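Local coordinates for protein endoglucanase A (Clostridium acetobutylicum, PDB 3IK2) that probably hydrolyses internal beta-1,4-glucosidic bonds of cellulose and related beta-glucans, as a glycoside hydrolase of family 44, at residues Asn439-Ile444 with Lys464-Gly469; Phe399-Asn404 with Trp472-Asn477; His277-Ala282 with Thr383-Asn388. All blocks are in the same frame, centred on the assembly; numbering follows the deposited sequence.

Overall arrangement
The three contacts run from the outer beta-rich domain to the mouth of the TIM-like barrel. Contacts 1 and 2 both reach the same mixed sheet, contact 1 through the loop leading into strand 468-475 and contact 2 through the strand itself; they touch where I444 packs on L401 and Y402. Contact 1 is a partly buried methionine-tyrosine meeting where strand 440-447 begins. Contact 2 is buried and apolar, and sets the end of helix 393-403 against the sheet. Contact 3, about 20 Å from contact 2 between centres, lies at the surface and joins the loops that follow two barrel strands through a tyrosine hydroxyl and a tryptophan. F399 on Y384 connects it to contact 2.

Contact 1: Asn439-Ile444 with Lys464-Gly469; sequences NKMDII and KNYTSG
The Y466 ring is overlapped by the methyl end of M441, whose CE stands 4.2 Å from the ring centroid, off-centre and 30° from the ring normal. This is a CH-pi contact, and the closest approach runs from M441 CE to Y466 CE2 at 3.7 Å. M441 has CG anti to its own N (chi1 169°), and a bend at chi3 folds the methyl back towards the ring. The sulfur follows obliquely, with M441 SD 5.3 Å from the centroid, in a Met-aromatic contact. Nearer the backbone, M441 CB packs 3.8 Å from Y466 CZ. The backbone carbonyl of N439 meets the ring at its edge, N439 O lying 3.9 Å from Y466 CE1.

A water gives K440 O a weak bond; its very short distance from Y466 OH leaves its exact place doubtful. N493 holds the loop carrying the tyrosine, its amide bonding Y466 N and K464 O, while V460 of strand 454-461 packs on both M441 and Y466. No direct hydrogen bond links the segments, so they are joined chiefly by dispersion between a flexible thioether and an aromatic ring.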
# COMPACT_ATOMS: atom_id res chain seq x y z
N ASN A 439 -15.53 22.35 -14.02
CA ASN A 439 -16.89 21.92 -14.30
C ASN A 439 -17.45 20.88 -13.31
O ASN A 439 -18.66 20.80 -13.13
CB ASN A 439 -17.07 21.44 -15.76
CG ASN A 439 -18.56 21.26 -16.17
OD1 ASN A 439 -19.38 22.19 -16.09
ND2 ASN A 439 -18.89 20.08 -16.65
N LYS A 440 -16.56 20.12 -12.65
CA LYS A 440 -17.02 18.96 -11.86
C LYS A 440 -16.50 18.72 -10.43
O LYS A 440 -15.35 18.99 -10.09
CB LYS A 440 -16.86 17.69 -12.68
CG LYS A 440 -15.55 17.02 -12.54
CD LYS A 440 -15.73 15.66 -13.11
CE LYS A 440 -14.41 15.13 -13.51
NZ LYS A 440 -14.59 13.71 -13.76
N MET A 441 -17.38 18.16 -9.62
CA MET A 441 -17.05 17.70 -8.29
C MET A 441 -17.42 16.22 -8.16
O MET A 441 -18.46 15.80 -8.65
CB MET A 441 -17.77 18.52 -7.22
CG MET A 441 -17.63 17.87 -5.86
SD MET A 441 -18.32 18.70 -4.48
CE MET A 441 -19.86 19.33 -5.09
N ASP A 442 -16.55 15.46 -7.49
CA ASP A 442 -16.72 14.02 -7.33
C ASP A 442 -16.91 13.74 -5.86
O ASP A 442 -16.19 14.31 -5.03
CB ASP A 442 -15.51 13.25 -7.85
CG ASP A 442 -15.46 13.22 -9.36
OD1 ASP A 442 -16.14 12.38 -9.98
OD2 ASP A 442 -14.75 14.06 -9.92
N ILE A 443 -17.91 12.92 -5.55
CA ILE A 443 -18.21 12.62 -4.16
C ILE A 443 -18.32 11.11 -4.01
O ILE A 443 -19.00 10.46 -4.81
CB ILE A 443 -19.51 13.32 -3.68
CG1 ILE A 443 -19.47 14.82 -4.01
CG2 ILE A 443 -19.69 13.16 -2.19
CD1 ILE A 443 -20.84 15.50 -3.95
N ILE A 444 -17.63 10.57 -3.02
CA ILE A 444 -17.86 9.18 -2.60
C ILE A 444 -18.71 9.18 -1.35
O ILE A 444 -18.39 9.87 -0.36
CB ILE A 444 -16.52 8.41 -2.31
CG1 ILE A 444 -15.60 8.46 -3.52
CG2 ILE A 444 -16.80 6.92 -1.90
CD1 ILE A 444 -16.12 7.70 -4.74
N LYS A 464 -18.62 27.65 -7.56
CA LYS A 464 -19.27 26.93 -8.68
C LYS A 464 -20.77 26.82 -8.46
O LYS A 464 -21.25 26.86 -7.33
CB LYS A 464 -18.69 25.52 -8.80
CG LYS A 464 -17.19 25.48 -8.78
CD LYS A 464 -16.60 26.00 -10.05
CE LYS A 464 -15.10 25.99 -9.92
NZ LYS A 464 -14.52 25.94 -11.28
N ASN A 465 -21.51 26.66 -9.54
CA ASN A 465 -22.94 26.43 -9.42
C ASN A 465 -23.33 25.07 -10.03
O ASN A 465 -23.52 24.93 -11.25
CB ASN A 465 -23.71 27.59 -10.07
CG ASN A 465 -25.20 27.38 -10.06
OD1 ASN A 465 -25.82 27.17 -11.12
ND2 ASN A 465 -25.82 27.44 -8.87
N TYR A 466 -23.42 24.05 -9.18
CA TYR A 466 -23.62 22.71 -9.73
C TYR A 466 -25.09 22.58 -10.03
O TYR A 466 -25.93 22.98 -9.20
CB TYR A 466 -23.05 21.62 -8.81
CG TYR A 466 -21.54 21.76 -8.57
CD1 TYR A 466 -20.60 21.41 -9.54
CD2 TYR A 466 -21.06 22.27 -7.36
CE1 TYR A 466 -19.24 21.56 -9.32
CE2 TYR A 466 -19.70 22.43 -7.13
CZ TYR A 466 -18.79 22.07 -8.11
OH TYR A 466 -17.44 22.22 -7.84
N THR A 467 -25.42 22.07 -11.22
CA THR A 467 -26.84 22.02 -11.64
C THR A 467 -27.33 20.61 -11.91
O THR A 467 -28.54 20.39 -12.00
CB THR A 467 -27.15 22.94 -12.87
OG1 THR A 467 -26.29 22.61 -13.98
CG2 THR A 467 -26.97 24.43 -12.52
N SER A 468 -26.42 19.66 -12.10
CA SER A 468 -26.80 18.27 -12.31
C SER A 468 -25.87 17.31 -11.59
O SER A 468 -24.69 17.59 -11.40
CB SER A 468 -26.88 17.93 -13.80
OG SER A 468 -25.61 18.06 -14.41
N GLY A 469 -26.42 16.17 -11.18
CA GLY A 469 -25.64 15.12 -10.54
C GLY A 469 -25.97 13.75 -11.13
O GLY A 469 -27.14 13.38 -11.27
O HOH W 1 -15.71 22.10 -9.57

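Contact 2: Phe399-Asn404 with Trp472-Asn477; sequences FNLYNN and WGFDSN
L401 carries this contact for helix 399-403, packing against W472, G473 and F474 of the strand. The helix segment runs almost antiparallel to strand 472-475, at 170° between their directions, with 9.2 Å between the axes at closest approach. At its start, F399 points away from the strand and rests on F27 and Q367, while its carbonyl receives the hydrogen bond of N403 N. The amide of N400 is held on both its polar atoms, ND2 bonding N29 O and OD1 taking K31 N.

L401 then turns directly to the strand. With CG anti to the backbone N (chi1 -172°), the side chain spreads its two methyls along the strand. CD1 goes to the backbone, L401 CD1 lying 3.7 Å from W472 O, while L401 CD2 lies 3.9 Å from F474 CE2. L401 CB meets the same carbon at 3.9 Å and lies at the edge of the F474 ring, in its plane. The leucine and phenylalanine side chains cross at about a right angle, and F474 CE2 meets both L401 CB and CD2. L401 CD1 also lies 4.3 Å from G473 CA. N404, the first residue out of helical geometry, still gives its N to N400 O at 2.9 Å.

Beyond the contact the strand runs into an Asx turn, D475 OD1 accepting from N477 N. Helix 393-403 lies against the sheet beside strand 503-510, whose A504 touches L401 and F474 and whose H506 bonds L401 O. I481 of strand 481-484 flanks F474, and I361 of helix 361-376 touches it from the barrel domain.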
# COMPACT_ATOMS: atom_id res chain seq x y z
N PHE A 399 -12.04 -0.19 -6.21
CA PHE A 399 -11.08 0.44 -7.11
C PHE A 399 -11.77 1.11 -8.30
O PHE A 399 -11.45 2.25 -8.67
CB PHE A 399 -10.05 -0.59 -7.60
CG PHE A 399 -8.92 -0.85 -6.64
CD1 PHE A 399 -9.02 -1.84 -5.65
CD2 PHE A 399 -7.71 -0.12 -6.74
CE1 PHE A 399 -7.95 -2.09 -4.76
CE2 PHE A 399 -6.64 -0.38 -5.85
CZ PHE A 399 -6.75 -1.35 -4.86
N ASN A 400 -12.68 0.39 -8.95
CA ASN A 400 -13.46 0.95 -10.07
C ASN A 400 -14.37 2.09 -9.66
O ASN A 400 -14.64 2.98 -10.46
CB ASN A 400 -14.26 -0.13 -10.78
CG ASN A 400 -13.39 -1.05 -11.56
OD1 ASN A 400 -12.34 -0.62 -12.05
ND2 ASN A 400 -13.77 -2.32 -11.67
N LEU A 401 -14.85 2.07 -8.42
CA LEU A 401 -15.69 3.17 -7.96
C LEU A 401 -14.95 4.49 -8.02
O LEU A 401 -15.54 5.52 -8.29
CB LEU A 401 -16.23 2.93 -6.54
CG LEU A 401 -17.28 3.95 -6.09
CD1 LEU A 401 -18.57 3.79 -6.90
CD2 LEU A 401 -17.55 3.90 -4.58
N TYR A 402 -13.65 4.46 -7.76
CA TYR A 402 -12.86 5.66 -7.84
C TYR A 402 -12.50 6.08 -9.27
O TYR A 402 -12.74 7.24 -9.63
CB TYR A 402 -11.61 5.55 -6.95
CG TYR A 402 -11.95 5.78 -5.50
CD1 TYR A 402 -11.84 7.05 -4.94
CD2 TYR A 402 -12.44 4.73 -4.70
CE1 TYR A 402 -12.18 7.28 -3.59
CE2 TYR A 402 -12.79 4.95 -3.33
CZ TYR A 402 -12.66 6.23 -2.81
OH TYR A 402 -12.98 6.47 -1.49
N ASN A 403 -11.98 5.15 -10.07
CA ASN A 403 -11.31 5.48 -11.35
C ASN A 403 -11.81 4.80 -12.62
O ASN A 403 -11.25 4.96 -13.69
CB ASN A 403 -9.81 5.25 -11.22
CG ASN A 403 -9.19 6.10 -10.16
OD1 ASN A 403 -9.29 7.32 -10.23
ND2 ASN A 403 -8.59 5.48 -9.15
N ASN A 404 -12.86 4.03 -12.49
CA ASN A 404 -13.52 3.53 -13.68
C ASN A 404 -14.95 3.17 -13.34
O ASN A 404 -15.36 2.05 -13.52
CB ASN A 404 -12.74 2.36 -14.27
CG ASN A 404 -13.31 1.89 -15.58
OD1 ASN A 404 -13.99 2.64 -16.27
ND2 ASN A 404 -13.02 0.65 -15.95
N TRP A 472 -23.22 6.58 -9.65
CA TRP A 472 -22.86 5.18 -9.93
C TRP A 472 -22.55 4.44 -8.64
O TRP A 472 -21.97 5.01 -7.74
CB TRP A 472 -21.63 5.08 -10.84
CG TRP A 472 -21.84 5.56 -12.26
CD1 TRP A 472 -22.06 4.80 -13.38
CD2 TRP A 472 -21.79 6.91 -12.69
NE1 TRP A 472 -22.16 5.61 -14.48
CE2 TRP A 472 -22.01 6.91 -14.09
CE3 TRP A 472 -21.60 8.14 -12.02
CZ2 TRP A 472 -22.04 8.09 -14.84
CZ3 TRP A 472 -21.62 9.31 -12.77
CH2 TRP A 472 -21.83 9.28 -14.16
N GLY A 473 -22.88 3.16 -8.56
CA GLY A 473 -22.67 2.46 -7.30
C GLY A 473 -22.79 0.96 -7.30
O GLY A 473 -23.20 0.35 -8.27
N PHE A 474 -22.39 0.37 -6.18
CA PHE A 474 -22.49 -1.05 -5.95
C PHE A 474 -23.03 -1.21 -4.56
O PHE A 474 -22.96 -0.26 -3.75
CB PHE A 474 -21.14 -1.80 -6.14
CG PHE A 474 -20.04 -1.34 -5.22
CD1 PHE A 474 -19.84 -1.97 -3.99
CD2 PHE A 474 -19.17 -0.32 -5.61
CE1 PHE A 474 -18.81 -1.56 -3.14
CE2 PHE A 474 -18.13 0.09 -4.76
CZ PHE A 474 -17.95 -0.54 -3.52
N ASP A 475 -23.57 -2.39 -4.29
CA ASP A 475 -24.32 -2.62 -3.07
C ASP A 475 -24.32 -4.14 -2.82
O ASP A 475 -23.63 -4.89 -3.52
CB ASP A 475 -25.75 -2.05 -3.22
CG ASP A 475 -26.50 -2.62 -4.43
OD1 ASP A 475 -26.20 -3.76 -4.86
OD2 ASP A 475 -27.40 -1.93 -4.94
N SER A 476 -25.11 -4.58 -1.84
CA SER A 476 -25.09 -5.97 -1.41
C SER A 476 -25.72 -6.92 -2.42
O SER A 476 -25.58 -8.12 -2.31
CB SER A 476 -25.76 -6.13 -0.04
OG SER A 476 -27.15 -5.85 -0.10
N ASN A 477 -26.39 -6.37 -3.43
CA ASN A 477 -27.04 -7.16 -4.46
C ASN A 477 -26.11 -7.46 -5.66
O ASN A 477 -26.23 -8.52 -6.29
CB ASN A 477 -28.35 -6.47 -4.87
CG ASN A 477 -29.39 -6.41 -3.69
OD1 ASN A 477 -29.88 -5.32 -3.31
ND2 ASN A 477 -29.73 -7.59 -3.11

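Contact 3: His277-Ala282 with Thr383-Asn388; sequences HWYPEA and TYWECN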
# COMPACT_ATOMS: atom_id res chain seq x y z
N HIS A 277 3.15 -1.84 6.51
CA HIS A 277 2.09 -2.77 6.20
C HIS A 277 1.03 -2.70 7.28
O HIS A 277 1.33 -2.51 8.45
CB HIS A 277 2.62 -4.20 6.05
CG HIS A 277 3.63 -4.34 4.95
ND1 HIS A 277 4.39 -5.47 4.78
CD2 HIS A 277 4.02 -3.46 3.99
CE1 HIS A 277 5.21 -5.28 3.75
NE2 HIS A 277 5.01 -4.07 3.26
N TRP A 278 -0.23 -2.83 6.88
CA TRP A 278 -1.34 -2.68 7.81
C TRP A 278 -2.42 -3.68 7.49
O TRP A 278 -3.23 -3.47 6.59
CB TRP A 278 -1.88 -1.26 7.76
CG TRP A 278 -2.90 -0.91 8.85
CD1 TRP A 278 -4.21 -0.60 8.67
CD2 TRP A 278 -2.65 -0.79 10.26
NE1 TRP A 278 -4.80 -0.29 9.87
CE2 TRP A 278 -3.86 -0.40 10.86
CE3 TRP A 278 -1.53 -0.99 11.06
CZ2 TRP A 278 -3.98 -0.20 12.25
CZ3 TRP A 278 -1.64 -0.78 12.44
CH2 TRP A 278 -2.86 -0.39 13.01
N TYR A 279 -2.38 -4.79 8.20
CA TYR A 279 -3.44 -5.76 8.15
C TYR A 279 -4.14 -5.54 9.47
O TYR A 279 -3.53 -5.78 10.51
CB TYR A 279 -2.90 -7.18 8.05
CG TYR A 279 -2.19 -7.45 6.74
CD1 TYR A 279 -2.91 -7.84 5.59
CD2 TYR A 279 -0.81 -7.31 6.63
CE1 TYR A 279 -2.24 -8.10 4.36
CE2 TYR A 279 -0.14 -7.55 5.41
CZ TYR A 279 -0.86 -7.94 4.28
OH TYR A 279 -0.20 -8.20 3.08
N PRO A 280 -5.38 -5.00 9.42
CA PRO A 280 -6.09 -4.64 10.65
C PRO A 280 -6.19 -5.79 11.67
O PRO A 280 -6.45 -6.95 11.30
CB PRO A 280 -7.48 -4.20 10.15
CG PRO A 280 -7.55 -4.59 8.69
CD PRO A 280 -6.16 -4.69 8.20
N GLU A 281 -5.95 -5.45 12.93
CA GLU A 281 -6.11 -6.36 14.06
C GLU A 281 -7.53 -6.27 14.63
O GLU A 281 -7.93 -7.10 15.45
CB GLU A 281 -5.08 -6.03 15.14
CG GLU A 281 -3.64 -6.38 14.76
CD GLU A 281 -3.27 -7.83 15.05
OE1 GLU A 281 -4.16 -8.69 15.12
OE2 GLU A 281 -2.07 -8.12 15.18
N ALA A 282 -8.27 -5.26 14.18
CA ALA A 282 -9.68 -5.04 14.54
C ALA A 282 -10.50 -6.32 14.50
O ALA A 282 -10.42 -7.10 13.54
CB ALA A 282 -10.29 -3.98 13.62
N THR A 383 -0.59 -0.11 -1.92
CA THR A 383 -0.76 -1.29 -2.73
C THR A 383 -1.47 -2.38 -1.88
O THR A 383 -0.98 -2.84 -0.83
CB THR A 383 0.56 -1.78 -3.41
OG1 THR A 383 1.68 -1.67 -2.52
CG2 THR A 383 0.89 -0.96 -4.65
N TYR A 384 -2.67 -2.72 -2.32
CA TYR A 384 -3.46 -3.79 -1.77
C TYR A 384 -2.71 -5.11 -1.96
O TYR A 384 -1.97 -5.27 -2.94
CB TYR A 384 -4.77 -3.79 -2.57
CG TYR A 384 -5.63 -5.01 -2.43
CD1 TYR A 384 -6.57 -5.10 -1.40
CD2 TYR A 384 -5.55 -6.05 -3.35
CE1 TYR A 384 -7.37 -6.19 -1.26
CE2 TYR A 384 -6.37 -7.16 -3.23
CZ TYR A 384 -7.28 -7.22 -2.18
OH TYR A 384 -8.11 -8.30 -2.03
N TRP A 385 -2.88 -6.03 -1.00
CA TRP A 385 -2.34 -7.38 -1.03
C TRP A 385 -3.51 -8.38 -0.97
O TRP A 385 -4.31 -8.34 -0.03
CB TRP A 385 -1.35 -7.67 0.13
CG TRP A 385 -0.70 -9.02 -0.03
CD1 TRP A 385 -1.24 -10.23 0.34
CD2 TRP A 385 0.59 -9.32 -0.64
NE1 TRP A 385 -0.37 -11.26 -0.01
CE2 TRP A 385 0.75 -10.73 -0.60
CE3 TRP A 385 1.62 -8.53 -1.19
CZ2 TRP A 385 1.89 -11.36 -1.12
CZ3 TRP A 385 2.77 -9.17 -1.70
CH2 TRP A 385 2.89 -10.57 -1.66
N GLU A 386 -3.59 -9.24 -1.99
CA GLU A 386 -4.61 -10.25 -2.16
C GLU A 386 -4.51 -11.37 -1.13
O GLU A 386 -3.46 -12.00 -1.00
CB GLU A 386 -4.48 -10.86 -3.57
CG GLU A 386 -5.52 -11.96 -3.88
CD GLU A 386 -6.92 -11.53 -3.59
OE1 GLU A 386 -7.71 -12.37 -3.09
OE2 GLU A 386 -7.25 -10.36 -3.88
N CYS A 387 -5.60 -11.59 -0.38
CA CYS A 387 -5.63 -12.65 0.64
C CYS A 387 -6.68 -13.75 0.46
O CYS A 387 -6.86 -14.56 1.38
CB CYS A 387 -5.77 -12.04 2.03
SG CYS A 387 -4.41 -10.94 2.44
N ASN A 388 -7.39 -13.78 -0.67
CA ASN A 388 -8.48 -14.73 -0.85
C ASN A 388 -8.54 -15.40 -2.23
O ASN A 388 -9.61 -15.49 -2.81
CB ASN A 388 -9.83 -14.02 -0.55
CG ASN A 388 -10.94 -15.01 -0.15
OD1 ASN A 388 -10.67 -16.13 0.32
ND2 ASN A 388 -12.20 -14.58 -0.31
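Y279 OH is hydrogen-bonded to the carboxylate of E352 and at the same time sits close against the root of W385, 3.2 Å from W385 CB and 3.3 Å from W385 CG. The approach to CB is at the edge of the tyrosine ring, near its plane, whereas the hydroxyl reaches the indole obliquely. Y279 CG lies beside its own N and opposite the carbonyl carbon (chi1 -66°), which brings the phenol across the gap between the segments. The backbone of W385 points its CB toward the tyrosine segment, and chi1 (-174°) sets where the indole goes from there.

A second, looser touch comes from C387, whose SG is 4.1 Å from Y279 CE1. Measured to the ring centroid the sulfur is 5.3 Å away and well off the normal, in an oblique sulfur-aromatic contact. The same SG lies in the plane of the W385 indole at its edge, so the thiol occupies the corner between the two aromatic residues.

The chain that presents W385 and C387 is braced by E386, which points away from the tyrosine. E386 OE1 accepts N388 N at 2.8 Å, the donor standing 42° above the carboxylate plane, and E386 OE2 is taken by N392. On the tryptophan side, W385 O receives N354 ND2, and R36 of strand 34-37 touches the side chain.

E352, at the end of strand 347-353, stands between the two segments, which follow barrel strands 273-278 and 379-384. Aromatic and acidic side chains gathered at the C-terminal ends of the parallel strands are consistent with the substrate-binding mouth of a TIM-barrel glycoside hydrolase.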